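Local coordinates for CurD (Moorea producens 3L, PDB 5KP7), which binds 4'-phosphopantetheine and probably has the activity of a hydroxymethylglutaryl-CoA synthase, a family of the thiolase-like superfamily, at residues A[264-276]-A[337-350]. The protein carries 3 engineered substitutions. Numbering follows the deposited sequence.
Sequences YRESFDYLSFHTP and GDFSTPRRIGMFSY. With PNS (4'-phosphopantetheine), chain E.
Y270 reaches back from the start of strand 270-273 to the loop that precedes strand 343-350, and its OH takes the backbone N-H of D338 in a nearly straight bond (OH to N 2.7 Å, 169° at the hydrogen). Its CG lies beside its own backbone N (chi1 -62°), a turn that lays the ring along the loop: CE1 and CZ come up to the CA of G337, R343 CG meets the ring edge near its plane, and CE2 sits 3.8 Å from F339 CZ. The Y270 and F339 rings lie within 30° of parallel but are displaced from each other, with little face-to-face overlap. Losing the hydroxyl and ring to an alanine here would probably leave D338 N without its acceptor and open a gap beside F339. D338 is also gripped by R343, whose NE bonds its carbonyl O while NH2 makes a salt bridge to OD1 (2.9 Å).

At the strand entrance D269 turns its carboxylate onto the backbone, OD2 accepting from R344 N at 2.9 Å through its anti lone pair. The D269 and R343 side chains cross at about a right angle, and a water links OD1 to R343 NH1.

Further on, G346 brings its backbone up to F268, whose CD1 is 3.6 Å from G346 N. F273 CD2 meets F348 CB obliquely on the same sheet face as L271, whereas S272 CB touches M347 SD on the face shared with Y270 and I345, which helix 325-336 covers.

Backbone bonds from G346 N to Y270 O through H274 N to F348 O zip the strands in parallel. Beyond strand 270-273 the chain runs through H274 to P276, which lines the phosphopantetheine pocket. Joined by a largely helical connection, outermost strand 270-273 and its inner neighbour 343-350 make a beta-alpha-beta crossover at the edge of the mixed sheet of this thiolase-like fold.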
ATOM      1  N   TYR A 264      15.142   6.749 -15.609  1.00 31.45           N
ATOM      2  CA  TYR A 264      14.015   6.006 -15.061  1.00 31.04           C
ATOM      3  C   TYR A 264      13.942   4.563 -15.579  1.00 31.48           C
ATOM      4  O   TYR A 264      13.466   3.702 -14.868  1.00 30.40           O
ATOM      5  CB  TYR A 264      12.710   6.725 -15.346  1.00 30.87           C
ATOM      6  CG  TYR A 264      11.507   6.168 -14.650  1.00 29.91           C
ATOM      7  CD1 TYR A 264      11.312   6.355 -13.267  1.00 29.79           C
ATOM      8  CD2 TYR A 264      10.529   5.505 -15.358  1.00 30.13           C
ATOM      9  CE1 TYR A 264      10.203   5.842 -12.621  1.00 29.18           C
ATOM     10  CE2 TYR A 264       9.404   5.003 -14.723  1.00 29.94           C
ATOM     11  CZ  TYR A 264       9.248   5.196 -13.357  1.00 29.35           C
ATOM     12  OH  TYR A 264       8.145   4.719 -12.708  1.00 29.55           O
ATOM     13  N   ARG A 265      14.411   4.316 -16.799  1.00 33.42           N
ATOM     14  CA  ARG A 265      14.513   2.940 -17.296  1.00 35.14           C
ATOM     15  C   ARG A 265      15.823   2.297 -16.899  1.00 34.78           C
ATOM     16  O   ARG A 265      15.835   1.206 -16.351  1.00 34.30           O
ATOM     17  CB  ARG A 265      14.357   2.860 -18.813  1.00 38.07           C
ATOM     18  CG  ARG A 265      14.428   1.418 -19.313  1.00 41.00           C
ATOM     19  CD  ARG A 265      13.836   1.207 -20.695  1.00 44.44           C
ATOM     20  NE  ARG A 265      14.138   2.302 -21.597  1.00 49.11           N
ATOM     21  CZ  ARG A 265      13.350   2.735 -22.595  1.00 52.85           C
ATOM     22  NH1 ARG A 265      12.159   2.171 -22.871  1.00 54.29           N
ATOM     23  NH2 ARG A 265      13.761   3.758 -23.339  1.00 54.27           N
ATOM     24  N   GLU A 266      16.933   2.959 -17.181  1.00 35.12           N
ATOM     25  CA  GLU A 266      18.240   2.304 -17.081  1.00 36.34           C
ATOM     26  C   GLU A 266      18.782   2.114 -15.677  1.00 34.62           C
ATOM     27  O   GLU A 266      19.540   1.184 -15.455  1.00 34.72           O
ATOM     28  CB  GLU A 266      19.297   3.047 -17.928  1.00 39.34           C
ATOM     29  CG  GLU A 266      18.953   3.119 -19.399  1.00 42.62           C
ATOM     30  CD  GLU A 266      18.759   1.743 -20.009  1.00 45.54           C
ATOM     31  OE1 GLU A 266      19.675   0.888 -19.882  1.00 49.11           O
ATOM     32  OE2 GLU A 266      17.692   1.498 -20.622  1.00 48.74           O
ATOM     33  N   SER A 267      18.413   2.974 -14.727  1.00 32.29           N
ATOM     34  CA  SER A 267      19.011   2.921 -13.401  1.00 31.47           C
ATOM     35  C   SER A 267      18.328   1.963 -12.452  1.00 29.95           C
ATOM     36  O   SER A 267      18.883   1.662 -11.412  1.00 30.14           O
ATOM     37  CB  SER A 267      19.023   4.316 -12.775  1.00 31.69           C
ATOM     38  OG  SER A 267      19.765   5.184 -13.623  1.00 32.58           O
ATOM     39  N   PHE A 268      17.109   1.531 -12.770  1.00 28.68           N
ATOM     40  CA  PHE A 268      16.314   0.712 -11.853  1.00 27.63           C
ATOM     41  C   PHE A 268      15.980  -0.590 -12.548  1.00 27.49           C
ATOM     42  O   PHE A 268      15.319  -0.597 -13.577  1.00 28.02           O
ATOM     43  CB  PHE A 268      15.039   1.451 -11.411  1.00 27.03           C
ATOM     44  CG  PHE A 268      15.326   2.798 -10.845  1.00 26.86           C
ATOM     45  CD1 PHE A 268      15.885   2.917  -9.588  1.00 26.69           C
ATOM     46  CD2 PHE A 268      15.115   3.945 -11.604  1.00 27.26           C
ATOM     47  CE1 PHE A 268      16.197   4.154  -9.070  1.00 26.67           C
ATOM     48  CE2 PHE A 268      15.444   5.185 -11.100  1.00 27.24           C
ATOM     49  CZ  PHE A 268      15.978   5.295  -9.822  1.00 26.93           C
ATOM     50  N   ASP A 269      16.467  -1.683 -11.994  1.00 27.32           N
ATOM     51  CA  ASP A 269      16.099  -3.024 -12.480  1.00 27.24           C
ATOM     52  C   ASP A 269      14.661  -3.386 -12.217  1.00 26.33           C
ATOM     53  O   ASP A 269      14.031  -4.088 -13.037  1.00 26.44           O
ATOM     54  CB  ASP A 269      17.022  -4.054 -11.867  1.00 27.87           C
ATOM     55  CG  ASP A 269      18.449  -3.804 -12.240  1.00 28.97           C
ATOM     56  OD1 ASP A 269      18.764  -3.935 -13.436  1.00 30.19           O
ATOM     57  OD2 ASP A 269      19.247  -3.412 -11.375  1.00 29.40           O
ATOM     58  N   TYR A 270      14.137  -2.929 -11.075  1.00 25.52           N
ATOM     59  CA  TYR A 270      12.732  -3.112 -10.706  1.00 24.92           C
ATOM     60  C   TYR A 270      12.207  -1.820 -10.091  1.00 24.48           C
ATOM     61  O   TYR A 270      13.001  -0.987  -9.628  1.00 24.16           O
ATOM     62  CB  TYR A 270      12.577  -4.255  -9.701  1.00 25.26           C
ATOM     63  CG  TYR A 270      13.020  -5.568 -10.286  1.00 25.95           C
ATOM     64  CD1 TYR A 270      12.203  -6.265 -11.164  1.00 26.14           C
ATOM     65  CD2 TYR A 270      14.281  -6.058 -10.027  1.00 26.59           C
ATOM     66  CE1 TYR A 270      12.625  -7.445 -11.746  1.00 27.02           C
ATOM     67  CE2 TYR A 270      14.722  -7.249 -10.605  1.00 27.29           C
ATOM     68  CZ  TYR A 270      13.897  -7.938 -11.467  1.00 27.50           C
ATOM     69  OH  TYR A 270      14.335  -9.101 -12.094  1.00 28.60           O
ATOM     70  N   LEU A 271      10.888  -1.676 -10.106  1.00 24.09           N
ATOM     71  CA  LEU A 271      10.188  -0.567  -9.454  1.00 24.21           C
ATOM     72  C   LEU A 271       9.080  -1.119  -8.586  1.00 23.63           C
ATOM     73  O   LEU A 271       8.280  -1.939  -9.042  1.00 24.13           O
ATOM     74  CB  LEU A 271       9.598   0.364 -10.509  1.00 24.75           C
ATOM     75  CG  LEU A 271      10.608   1.068 -11.407  1.00 25.66           C
ATOM     76  CD1 LEU A 271       9.891   1.636 -12.615  1.00 26.39           C
ATOM     77  CD2 LEU A 271      11.388   2.147 -10.668  1.00 26.11           C
ATOM     78  N   SER A 272       9.059  -0.692  -7.313  1.00 23.25           N
ATOM     79  CA  SER A 272       8.011  -1.036  -6.355  1.00 23.15           C
ATOM     80  C   SER A 272       7.266   0.227  -5.964  1.00 22.63           C
ATOM     81  O   SER A 272       7.891   1.301  -5.824  1.00 22.20           O
ATOM     82  CB  SER A 272       8.588  -1.710  -5.110  1.00 23.42           C
ATOM     83  OG  SER A 272       8.654  -3.129  -5.323  1.00 24.43           O
ATOM     84  N   PHE A 273       5.952   0.101  -5.818  1.00 22.46           N
ATOM     85  CA  PHE A 273       5.083   1.271  -5.598  1.00 22.61           C
ATOM     86  C   PHE A 273       4.125   0.981  -4.456  1.00 22.27           C
ATOM     87  O   PHE A 273       3.720  -0.181  -4.255  1.00 22.58           O
ATOM     88  CB  PHE A 273       4.202   1.497  -6.829  1.00 22.94           C
ATOM     89  CG  PHE A 273       4.929   1.906  -8.112  1.00 23.36           C
ATOM     90  CD1 PHE A 273       5.561   0.965  -8.902  1.00 23.61           C
ATOM     91  CD2 PHE A 273       4.851   3.209  -8.582  1.00 23.26           C
ATOM     92  CE1 PHE A 273       6.139   1.337 -10.117  1.00 24.03           C
ATOM     93  CE2 PHE A 273       5.428   3.594  -9.794  1.00 24.16           C
ATOM     94  CZ  PHE A 273       6.105   2.643 -10.544  1.00 24.36           C
ATOM     95  N   HIS A 274       3.694   2.032  -3.736  1.00 22.12           N
ATOM     96  CA  HIS A 274       2.486   1.928  -2.957  1.00 21.84           C
ATOM     97  C   HIS A 274       1.394   1.491  -3.933  1.00 21.88           C
ATOM     98  O   HIS A 274       1.237   2.103  -4.978  1.00 21.37           O
ATOM     99  CB  HIS A 274       2.094   3.265  -2.307  1.00 22.14           C
ATOM    100  CG  HIS A 274       0.768   3.198  -1.648  1.00 22.46           C
ATOM    101  ND1 HIS A 274       0.478   2.229  -0.728  1.00 22.53           N
ATOM    102  CD2 HIS A 274      -0.382   3.883  -1.852  1.00 23.31           C
ATOM    103  CE1 HIS A 274      -0.777   2.334  -0.354  1.00 22.90           C
ATOM    104  NE2 HIS A 274      -1.323   3.330  -1.019  1.00 23.11           N
ATOM    105  N   THR A 275       0.660   0.415  -3.589  1.00 21.62           N
ATOM    106  CA  THR A 275      -0.240  -0.260  -4.510  1.00 22.30           C
ATOM    107  C   THR A 275      -1.661  -0.350  -3.949  1.00 23.07           C
ATOM    108  O   THR A 275      -2.047  -1.346  -3.332  1.00 23.21           O
ATOM    109  CB  THR A 275       0.329  -1.663  -4.870  1.00 22.46           C
ATOM    110  OG1 THR A 275       1.624  -1.526  -5.468  1.00 22.33           O
ATOM    111  CG2 THR A 275      -0.587  -2.364  -5.883  1.00 23.05           C
ATOM    112  N   PRO A 276      -2.470   0.701  -4.160  1.00 23.55           N
ATOM    113  CA  PRO A 276      -3.858   0.595  -3.726  1.00 23.97           C
ATOM    114  C   PRO A 276      -4.600  -0.527  -4.458  1.00 24.23           C
ATOM    115  O   PRO A 276      -5.429  -1.206  -3.867  1.00 24.46           O
ATOM    116  CB  PRO A 276      -4.428   1.973  -4.082  1.00 24.72           C
ATOM    117  CG  PRO A 276      -3.262   2.874  -4.090  1.00 24.53           C
ATOM    118  CD  PRO A 276      -2.161   2.038  -4.683  1.00 24.51           C
ATOM    119  N   GLY A 337      11.233 -11.553  -8.807  1.00 26.72           N
ATOM    120  CA  GLY A 337      12.164 -11.066  -9.813  1.00 27.14           C
ATOM    121  C   GLY A 337      13.444 -11.886  -9.861  1.00 27.97           C
ATOM    122  O   GLY A 337      13.572 -12.893  -9.170  1.00 28.51           O
ATOM    123  N   ASP A 338      14.405 -11.455 -10.675  1.00 28.47           N
ATOM    124  CA  ASP A 338      15.659 -12.182 -10.888  1.00 29.69           C
ATOM    125  C   ASP A 338      16.794 -11.434 -10.212  1.00 29.89           C
ATOM    126  O   ASP A 338      17.027 -10.245 -10.533  1.00 29.62           O
ATOM    127  CB  ASP A 338      15.952 -12.281 -12.383  1.00 30.32           C
ATOM    128  CG  ASP A 338      17.144 -13.160 -12.669  1.00 31.60           C
ATOM    129  OD1 ASP A 338      18.272 -12.757 -12.335  1.00 31.99           O
ATOM    130  OD2 ASP A 338      16.956 -14.243 -13.252  1.00 32.09           O
ATOM    131  N   PHE A 339      17.464 -12.105  -9.274  1.00 30.66           N
ATOM    132  CA  PHE A 339      18.587 -11.520  -8.525  1.00 31.56           C
ATOM    133  C   PHE A 339      19.820 -12.391  -8.690  1.00 33.65           C
ATOM    134  O   PHE A 339      20.617 -12.542  -7.782  1.00 35.15           O
ATOM    135  CB  PHE A 339      18.176 -11.261  -7.056  1.00 30.78           C
ATOM    136  CG  PHE A 339      17.082 -10.283  -6.963  1.00 29.86           C
ATOM    137  CD1 PHE A 339      15.774 -10.686  -7.181  1.00 29.58           C
ATOM    138  CD2 PHE A 339      17.345  -8.923  -6.786  1.00 29.61           C
ATOM    139  CE1 PHE A 339      14.758  -9.764  -7.220  1.00 28.92           C
ATOM    140  CE2 PHE A 339      16.314  -7.993  -6.790  1.00 28.93           C
ATOM    141  CZ  PHE A 339      15.013  -8.432  -7.024  1.00 28.35           C
ATOM    142  N   SER A 340      20.013 -12.928  -9.888  1.00 34.69           N
ATOM    143  CA  SER A 340      21.240 -13.713 -10.146  1.00 36.15           C
ATOM    144  C   SER A 340      22.503 -12.822 -10.154  1.00 36.55           C
ATOM    145  O   SER A 340      23.602 -13.333 -10.045  1.00 37.76           O
ATOM    146  CB  SER A 340      21.096 -14.519 -11.428  1.00 37.27           C
ATOM    147  OG  SER A 340      20.781 -13.671 -12.495  1.00 37.50           O
ATOM    148  N   THR A 341      22.329 -11.498 -10.273  1.00 35.73           N
ATOM    149  CA  THR A 341      23.356 -10.490 -10.048  1.00 36.16           C
ATOM    150  C   THR A 341      22.709  -9.363  -9.201  1.00 34.42           C
ATOM    151  O   THR A 341      21.492  -9.296  -9.175  1.00 33.56           O
ATOM    152  CB  THR A 341      23.849  -9.962 -11.399  1.00 37.64           C
ATOM    153  OG1 THR A 341      24.940  -9.073 -11.206  1.00 40.22           O
ATOM    154  CG2 THR A 341      22.798  -9.272 -12.182  1.00 36.94           C
ATOM    155  N   PRO A 342      23.500  -8.491  -8.520  1.00 33.70           N
ATOM    156  CA  PRO A 342      22.802  -7.466  -7.714  1.00 32.48           C
ATOM    157  C   PRO A 342      21.928  -6.540  -8.546  1.00 31.73           C
ATOM    158  O   PRO A 342      22.276  -6.227  -9.699  1.00 32.46           O
ATOM    159  CB  PRO A 342      23.949  -6.688  -7.048  1.00 32.79           C
ATOM    160  CG  PRO A 342      25.076  -7.680  -6.985  1.00 33.92           C
ATOM    161  CD  PRO A 342      24.953  -8.479  -8.257  1.00 34.48           C
ATOM    162  N   ARG A 343      20.795  -6.130  -7.968  1.00 30.11           N
ATOM    163  CA  ARG A 343      19.797  -5.318  -8.671  1.00 29.50           C
ATOM    164  C   ARG A 343      19.429  -4.096  -7.847  1.00 28.42           C
ATOM    165  O   ARG A 343      19.391  -4.155  -6.618  1.00 27.85           O
ATOM    166  CB  ARG A 343      18.514  -6.118  -8.910  1.00 29.46           C
ATOM    167  CG  ARG A 343      18.702  -7.472  -9.568  1.00 30.53           C
ATOM    168  CD  ARG A 343      19.147  -7.363 -11.025  1.00 31.59           C
ATOM    169  NE  ARG A 343      19.076  -8.681 -11.654  1.00 32.63           N
ATOM    170  CZ  ARG A 343      19.597  -9.000 -12.840  1.00 33.93           C
ATOM    171  NH1 ARG A 343      20.272  -8.096 -13.573  1.00 34.98           N
ATOM    172  NH2 ARG A 343      19.477 -10.253 -13.296  1.00 34.23           N
ATOM    173  N   ARG A 344      19.134  -3.001  -8.547  1.00 27.82           N
ATOM    174  CA  ARG A 344      18.669  -1.779  -7.910  1.00 27.11           C
ATOM    175  C   ARG A 344      17.174  -1.650  -8.104  1.00 26.31           C
ATOM    176  O   ARG A 344      16.641  -1.864  -9.205  1.00 26.19           O
ATOM    177  CB  ARG A 344      19.412  -0.554  -8.446  1.00 27.52           C
ATOM    178  CG  ARG A 344      18.849   0.775  -7.926  1.00 27.22           C
ATOM    179  CD  ARG A 344      19.811   1.924  -8.136  1.00 27.91           C
ATOM    180  NE  ARG A 344      20.909   1.923  -7.160  1.00 28.28           N
ATOM    181  CZ  ARG A 344      22.179   1.595  -7.394  1.00 29.17           C
ATOM    182  NH1 ARG A 344      22.605   1.200  -8.600  1.00 29.97           N
ATOM    183  NH2 ARG A 344      23.052   1.665  -6.407  1.00 29.44           N
ATOM    184  N   ILE A 345      16.491  -1.360  -6.989  1.00 25.39           N
ATOM    185  CA  ILE A 345      15.055  -1.207  -6.958  1.00 24.84           C
ATOM    186  C   ILE A 345      14.707   0.225  -6.604  1.00 24.51           C
ATOM    187  O   ILE A 345      15.188   0.751  -5.587  1.00 24.21           O
ATOM    188  CB  ILE A 345      14.422  -2.165  -5.908  1.00 24.45           C
ATOM    189  CG1 ILE A 345      14.867  -3.641  -6.154  1.00 25.33           C
ATOM    190  CG2 ILE A 345      12.905  -2.035  -5.926  1.00 23.87           C
ATOM    191  CD1 ILE A 345      14.325  -4.623  -5.104  1.00 25.29           C
ATOM    192  N   GLY A 346      13.865   0.841  -7.429  1.00 24.62           N
ATOM    193  CA  GLY A 346      13.300   2.154  -7.115  1.00 24.46           C
ATOM    194  C   GLY A 346      11.987   1.987  -6.387  1.00 24.33           C
ATOM    195  O   GLY A 346      11.162   1.127  -6.759  1.00 24.84           O
ATOM    196  N   MET A 347      11.790   2.807  -5.363  1.00 23.83           N
ATOM    197  CA  MET A 347      10.672   2.710  -4.453  1.00 23.83           C
ATOM    198  C   MET A 347       9.880   4.016  -4.441  1.00 22.84           C
ATOM    199  O   MET A 347      10.461   5.075  -4.188  1.00 22.51           O
ATOM    200  CB  MET A 347      11.211   2.484  -3.026  1.00 25.01           C
ATOM    201  CG  MET A 347      12.129   1.293  -2.856  1.00 26.88           C
ATOM    202  SD  MET A 347      11.222  -0.192  -2.500  1.00 29.55           S
ATOM    203  CE  MET A 347      10.731   0.044  -0.776  1.00 27.82           C
ATOM    204  N   PHE A 348       8.571   3.928  -4.652  1.00 21.89           N
ATOM    205  CA  PHE A 348       7.675   5.101  -4.589  1.00 21.42           C
ATOM    206  C   PHE A 348       6.611   4.918  -3.531  1.00 20.96           C
ATOM    207  O   PHE A 348       5.792   3.995  -3.617  1.00 20.62           O
ATOM    208  CB  PHE A 348       6.980   5.414  -5.914  1.00 21.81           C
ATOM    209  CG  PHE A 348       6.025   6.573  -5.797  1.00 21.56           C
ATOM    210  CD1 PHE A 348       6.510   7.825  -5.444  1.00 21.85           C
ATOM    211  CD2 PHE A 348       4.673   6.402  -5.924  1.00 21.53           C
ATOM    212  CE1 PHE A 348       5.663   8.904  -5.256  1.00 21.49           C
ATOM    213  CE2 PHE A 348       3.801   7.496  -5.744  1.00 21.68           C
ATOM    214  CZ  PHE A 348       4.314   8.738  -5.393  1.00 21.50           C
ATOM    215  N   SER A 349       6.645   5.802  -2.535  1.00 20.79           N
ATOM    216  CA  SER A 349       5.671   5.836  -1.458  1.00 20.52           C
ATOM    217  C   SER A 349       4.736   7.012  -1.600  1.00 20.28           C
ATOM    218  O   SER A 349       5.178   8.120  -1.903  1.00 20.36           O
ATOM    219  CB  SER A 349       6.431   5.974  -0.121  1.00 20.93           C
ATOM    220  OG  SER A 349       5.527   5.966   0.945  1.00 21.54           O
ATOM    221  N   TYR A 350       3.450   6.796  -1.358  1.00 20.22           N
ATOM    222  CA  TYR A 350       2.424   7.869  -1.340  1.00 20.29           C
ATOM    223  C   TYR A 350       1.543   7.663  -0.132  1.00 20.13           C
ATOM    224  O   TYR A 350       1.205   6.524   0.187  1.00 20.53           O
ATOM    225  CB  TYR A 350       1.518   7.822  -2.574  1.00 20.52           C
ATOM    226  CG  TYR A 350       0.444   8.889  -2.592  1.00 20.62           C
ATOM    227  CD1 TYR A 350       0.757  10.206  -2.899  1.00 20.96           C
ATOM    228  CD2 TYR A 350      -0.874   8.604  -2.249  1.00 20.70           C
ATOM    229  CE1 TYR A 350      -0.192  11.212  -2.885  1.00 21.09           C
ATOM    230  CE2 TYR A 350      -1.836   9.604  -2.253  1.00 20.88           C
ATOM    231  CZ  TYR A 350      -1.490  10.904  -2.566  1.00 21.02           C
ATOM    232  OH  TYR A 350      -2.433  11.896  -2.547  1.00 21.37           O
TER
HETATM  233  O23 PNS E 100     -12.562   1.383 -11.038  1.00 38.20           O
HETATM  234  P24 PNS E 100     -12.964   2.443 -10.039  1.00 37.23           P
HETATM  235  O26 PNS E 100     -14.390   2.950 -10.026  1.00 40.51           O
HETATM  236  O27 PNS E 100     -12.719   1.899  -8.525  1.00 40.99           O
HETATM  237  C28 PNS E 100     -11.506   1.268  -8.140  1.00 39.87           C
HETATM  238  C29 PNS E 100     -11.761   0.120  -7.162  1.00 38.85           C
HETATM  239  C30 PNS E 100     -10.502  -0.446  -6.523  1.00 38.85           C
HETATM  240  C31 PNS E 100     -13.170  -0.523  -7.167  1.00 38.01           C
HETATM  241  C32 PNS E 100     -12.219   0.971  -5.867  1.00 39.92           C
HETATM  242  O33 PNS E 100     -12.536   0.124  -4.726  1.00 35.92           O
HETATM  243  C34 PNS E 100     -11.315   2.039  -5.284  1.00 42.86           C
HETATM  244  O35 PNS E 100     -11.293   3.166  -5.768  1.00 43.33           O
HETATM  245  N36 PNS E 100     -10.502   1.653  -4.302  1.00 43.80           N
HETATM  246  C37 PNS E 100      -9.276   2.359  -4.000  1.00 44.93           C
HETATM  247  C38 PNS E 100      -9.432   3.557  -3.099  1.00 47.82           C
HETATM  248  C39 PNS E 100      -8.022   4.077  -2.952  1.00 51.09           C
HETATM  249  O40 PNS E 100      -7.324   3.681  -2.026  1.00 50.70           O
HETATM  250  N41 PNS E 100      -7.601   4.929  -3.893  1.00 49.41           N
HETATM  251  C42 PNS E 100      -6.260   5.466  -3.839  1.00 49.87           C
HETATM  252  C43 PNS E 100      -5.860   6.168  -5.119  1.00 49.35           C
HETATM  253  S44 PNS E 100      -4.218   6.836  -4.792  1.00 48.39           S
HETATM  254  O   HOH W   1      21.444   0.927 -11.168  1.00 31.05           O
HETATM  255  O   HOH W   2      21.162  -5.370 -13.691  1.00 43.48           O